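PDB 4J3G: GCN5-related N-acetyltransferase from Brucella melitensis biovar Abortus, which probably transfers an acetyl group from acetyl-CoA to an amine, perhaps the N-terminal alanine of a ribosomal protein, as a member of the GNAT family. Local coordinates for residues E31-N42 and L56-L66. Sequence-based numbering, arbitrary orientation.
Sequences EADLPALLAIYN and LVDLENRHQWL. With SO4 (sulfate ion), chain F.
The guanidinium of Arg62 lies flat over one face of the Tyr41 ring, its CZ 4.2 Å from the ring centroid and the planes 20° apart, a cation-pi stack. NH2 comes closest, above the CD1–CE1 side, and CB of Trp65 covers the guanidinium's opposite face. Bends at chi2 and chi3 carry the guanidinium out beside the helix, where NE and NH1 both grip OD1 of Asn61 in the guanidinium plane, helping fix the group's rotation. Beside the stack, CG2 of Val57 meets Tyr41 CE2 at 3.7 Å. The side-chain amide of Asn42 clasps the Val57 backbone with two nearly straight bonds: OD1 accepts from Val57 N (2.9 Å), and ND2 donates to Val57 O (2.9 Å). Leu38, CG anti to its own nitrogen (chi1 177°), packs CD1 against Val57 O and CD2 against Leu59 N. Leu34 lays CD1 against His63 CB and CD2 against Arg62 O, 3.5 Å away, and Leu66 CD2, with CB by Leu59 CD1. At the far end, Glu31 OE2 meets the ring edge of His63 at ND1, and a water links Glu31 OE1 to His63 O. Asp58, the N-cap of helix 59-72, accepts from Asn61 N through OD1. Leu37 and Tyr41 rest on Tyr88 of strand 84-93, while Trp65 and Leu66 reach Val76. The contact joins, at 106° between the short segment axes, the two helices between the first and second strands of the GNAT fold.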
# COMPACT_ATOMS: atom_id res chain seq x y z
N GLU A 31 25.57 11.74 0.42
CA GLU A 31 25.75 11.45 1.82
C GLU A 31 25.91 12.73 2.64
O GLU A 31 25.45 12.80 3.76
CB GLU A 31 26.97 10.53 2.00
CG GLU A 31 27.07 9.87 3.37
CD GLU A 31 26.10 8.71 3.57
OE1 GLU A 31 25.26 8.42 2.69
OE2 GLU A 31 26.16 8.08 4.65
N ALA A 32 26.56 13.74 2.05
CA ALA A 32 26.69 15.09 2.65
C ALA A 32 25.38 15.79 3.01
O ALA A 32 25.36 16.69 3.87
CB ALA A 32 27.47 15.98 1.69
N ASP A 33 24.30 15.40 2.34
CA ASP A 33 22.99 16.03 2.51
C ASP A 33 22.21 15.41 3.66
O ASP A 33 21.14 15.89 4.03
CB ASP A 33 22.16 15.89 1.24
CG ASP A 33 22.70 16.72 0.06
OD1 ASP A 33 23.19 17.86 0.25
OD2 ASP A 33 22.55 16.24 -1.06
N LEU A 34 22.75 14.33 4.22
CA LEU A 34 22.01 13.56 5.18
C LEU A 34 21.56 14.38 6.42
O LEU A 34 20.44 14.21 6.87
CB LEU A 34 22.79 12.32 5.59
CG LEU A 34 22.67 11.08 4.70
CD1 LEU A 34 23.66 10.05 5.24
CD2 LEU A 34 21.27 10.52 4.70
N PRO A 35 22.43 15.26 6.99
CA PRO A 35 21.90 16.06 8.13
C PRO A 35 20.67 16.87 7.75
O PRO A 35 19.73 16.95 8.54
CB PRO A 35 23.07 16.98 8.49
CG PRO A 35 24.27 16.17 8.14
CD PRO A 35 23.91 15.43 6.87
N ALA A 36 20.69 17.46 6.56
CA ALA A 36 19.53 18.24 6.09
C ALA A 36 18.27 17.37 5.89
O ALA A 36 17.18 17.76 6.30
CB ALA A 36 19.87 19.01 4.82
N LEU A 37 18.44 16.19 5.30
CA LEU A 37 17.35 15.27 5.07
C LEU A 37 16.75 14.90 6.42
O LEU A 37 15.53 14.93 6.60
CB LEU A 37 17.79 14.03 4.34
CG LEU A 37 18.43 14.18 2.97
CD1 LEU A 37 18.63 12.82 2.34
CD2 LEU A 37 17.61 15.03 2.02
N LEU A 38 17.63 14.58 7.38
CA LEU A 38 17.15 14.21 8.70
C LEU A 38 16.29 15.30 9.31
O LEU A 38 15.22 15.01 9.94
CB LEU A 38 18.33 13.89 9.62
CG LEU A 38 18.01 13.55 11.10
CD1 LEU A 38 17.22 12.26 11.17
CD2 LEU A 38 19.30 13.47 11.90
N ALA A 39 16.78 16.54 9.24
CA ALA A 39 16.11 17.68 9.88
C ALA A 39 14.72 17.89 9.28
O ALA A 39 13.75 18.10 9.98
CB ALA A 39 16.95 18.95 9.74
N ILE A 40 14.64 17.76 7.97
CA ILE A 40 13.38 17.97 7.25
C ILE A 40 12.43 16.83 7.57
O ILE A 40 11.27 17.04 7.88
CB ILE A 40 13.64 18.10 5.73
CG1 ILE A 40 14.43 19.39 5.47
CG2 ILE A 40 12.33 18.09 4.91
CD1 ILE A 40 15.16 19.37 4.14
N TYR A 41 12.93 15.61 7.53
CA TYR A 41 12.11 14.47 7.85
C TYR A 41 11.57 14.51 9.29
O TYR A 41 10.35 14.40 9.52
CB TYR A 41 12.87 13.22 7.64
CG TYR A 41 12.10 11.97 8.00
CD1 TYR A 41 11.26 11.38 7.09
CD2 TYR A 41 12.20 11.41 9.26
CE1 TYR A 41 10.55 10.21 7.42
CE2 TYR A 41 11.50 10.25 9.59
CZ TYR A 41 10.68 9.66 8.66
OH TYR A 41 9.92 8.56 9.03
N ASN A 42 12.44 14.72 10.29
CA ASN A 42 11.94 14.82 11.67
C ASN A 42 10.98 16.01 11.93
O ASN A 42 10.06 15.90 12.75
CB ASN A 42 13.10 14.86 12.67
CG ASN A 42 13.68 13.48 12.99
OD1 ASN A 42 13.03 12.43 12.88
ND2 ASN A 42 14.91 13.50 13.48
N LEU A 56 10.59 9.99 16.01
CA LEU A 56 11.80 10.65 15.47
C LEU A 56 12.88 9.61 15.18
O LEU A 56 13.02 8.61 15.90
CB LEU A 56 12.37 11.66 16.48
CG LEU A 56 11.67 13.02 16.57
CD1 LEU A 56 10.23 12.85 17.01
CD2 LEU A 56 12.42 13.98 17.47
N VAL A 57 13.67 9.90 14.16
CA VAL A 57 14.78 9.01 13.76
C VAL A 57 16.12 9.72 13.87
O VAL A 57 16.19 10.94 14.13
CB VAL A 57 14.59 8.39 12.34
CG1 VAL A 57 13.27 7.64 12.24
CG2 VAL A 57 14.68 9.45 11.25
N ASP A 58 17.19 8.95 13.68
CA ASP A 58 18.55 9.45 13.79
C ASP A 58 19.26 9.39 12.45
O ASP A 58 18.71 8.89 11.45
CB ASP A 58 19.32 8.72 14.90
CG ASP A 58 19.41 7.21 14.68
OD1 ASP A 58 19.20 6.70 13.57
OD2 ASP A 58 19.79 6.52 15.63
N LEU A 59 20.47 9.95 12.43
CA LEU A 59 21.20 10.08 11.20
C LEU A 59 21.40 8.72 10.53
O LEU A 59 21.22 8.60 9.29
CB LEU A 59 22.54 10.76 11.46
CG LEU A 59 23.23 11.31 10.22
CD1 LEU A 59 22.46 12.46 9.59
CD2 LEU A 59 24.64 11.78 10.60
N GLU A 60 21.68 7.69 11.34
CA GLU A 60 21.95 6.34 10.82
C GLU A 60 20.73 5.80 10.08
O GLU A 60 20.88 5.14 9.07
CB GLU A 60 22.38 5.39 11.96
CG GLU A 60 22.59 3.91 11.57
CD GLU A 60 23.57 3.67 10.40
OE1 GLU A 60 24.56 4.43 10.25
OE2 GLU A 60 23.36 2.70 9.63
N ASN A 61 19.54 6.04 10.63
CA ASN A 61 18.28 5.66 9.99
C ASN A 61 18.20 6.20 8.54
O ASN A 61 17.91 5.48 7.60
CB ASN A 61 17.11 6.15 10.83
CG ASN A 61 15.77 5.83 10.22
OD1 ASN A 61 15.31 6.51 9.28
ND2 ASN A 61 15.09 4.84 10.80
N ARG A 62 18.49 7.48 8.39
CA ARG A 62 18.41 8.11 7.07
C ARG A 62 19.54 7.65 6.16
O ARG A 62 19.39 7.63 4.95
CB ARG A 62 18.43 9.63 7.22
CG ARG A 62 17.24 10.18 8.00
CD ARG A 62 15.94 9.96 7.24
NE ARG A 62 15.33 8.65 7.50
CZ ARG A 62 14.32 8.15 6.81
NH1 ARG A 62 13.82 6.98 7.13
NH2 ARG A 62 13.80 8.83 5.81
N HIS A 63 20.67 7.30 6.75
CA HIS A 63 21.78 6.77 5.95
C HIS A 63 21.35 5.44 5.30
O HIS A 63 21.63 5.19 4.10
CB HIS A 63 23.02 6.62 6.82
CG HIS A 63 24.06 5.70 6.24
ND1 HIS A 63 25.03 6.12 5.36
CD2 HIS A 63 24.28 4.38 6.44
CE1 HIS A 63 25.80 5.11 5.03
NE2 HIS A 63 25.38 4.04 5.68
N GLN A 64 20.73 4.56 6.08
CA GLN A 64 20.22 3.29 5.56
C GLN A 64 19.13 3.54 4.53
O GLN A 64 19.08 2.88 3.49
CB GLN A 64 19.68 2.38 6.67
CG GLN A 64 20.74 1.96 7.69
CD GLN A 64 20.19 1.13 8.82
OE1 GLN A 64 19.10 0.54 8.70
NE2 GLN A 64 20.93 1.06 9.94
N TRP A 65 18.30 4.56 4.78
CA TRP A 65 17.18 4.86 3.87
C TRP A 65 17.71 5.29 2.50
O TRP A 65 17.24 4.82 1.43
CB TRP A 65 16.28 5.95 4.46
CG TRP A 65 15.16 6.38 3.57
CD1 TRP A 65 13.95 5.80 3.43
CD2 TRP A 65 15.16 7.52 2.69
NE1 TRP A 65 13.19 6.49 2.54
CE2 TRP A 65 13.90 7.55 2.07
CE3 TRP A 65 16.08 8.50 2.39
CZ2 TRP A 65 13.57 8.52 1.11
CZ3 TRP A 65 15.74 9.48 1.47
CH2 TRP A 65 14.49 9.49 0.86
N LEU A 66 18.72 6.16 2.54
CA LEU A 66 19.31 6.68 1.30
C LEU A 66 20.06 5.56 0.57
O LEU A 66 19.98 5.45 -0.64
CB LEU A 66 20.27 7.83 1.61
CG LEU A 66 20.96 8.51 0.41
CD1 LEU A 66 19.98 9.09 -0.57
CD2 LEU A 66 21.90 9.57 0.90
S SO4 F . 10.03 5.24 2.89
O1 SO4 F . 8.61 5.54 2.54
O2 SO4 F . 10.50 4.04 2.17
O3 SO4 F . 10.82 6.43 2.49
O4 SO4 F . 10.19 5.00 4.35
O HOH W 1 23.58 6.37 2.51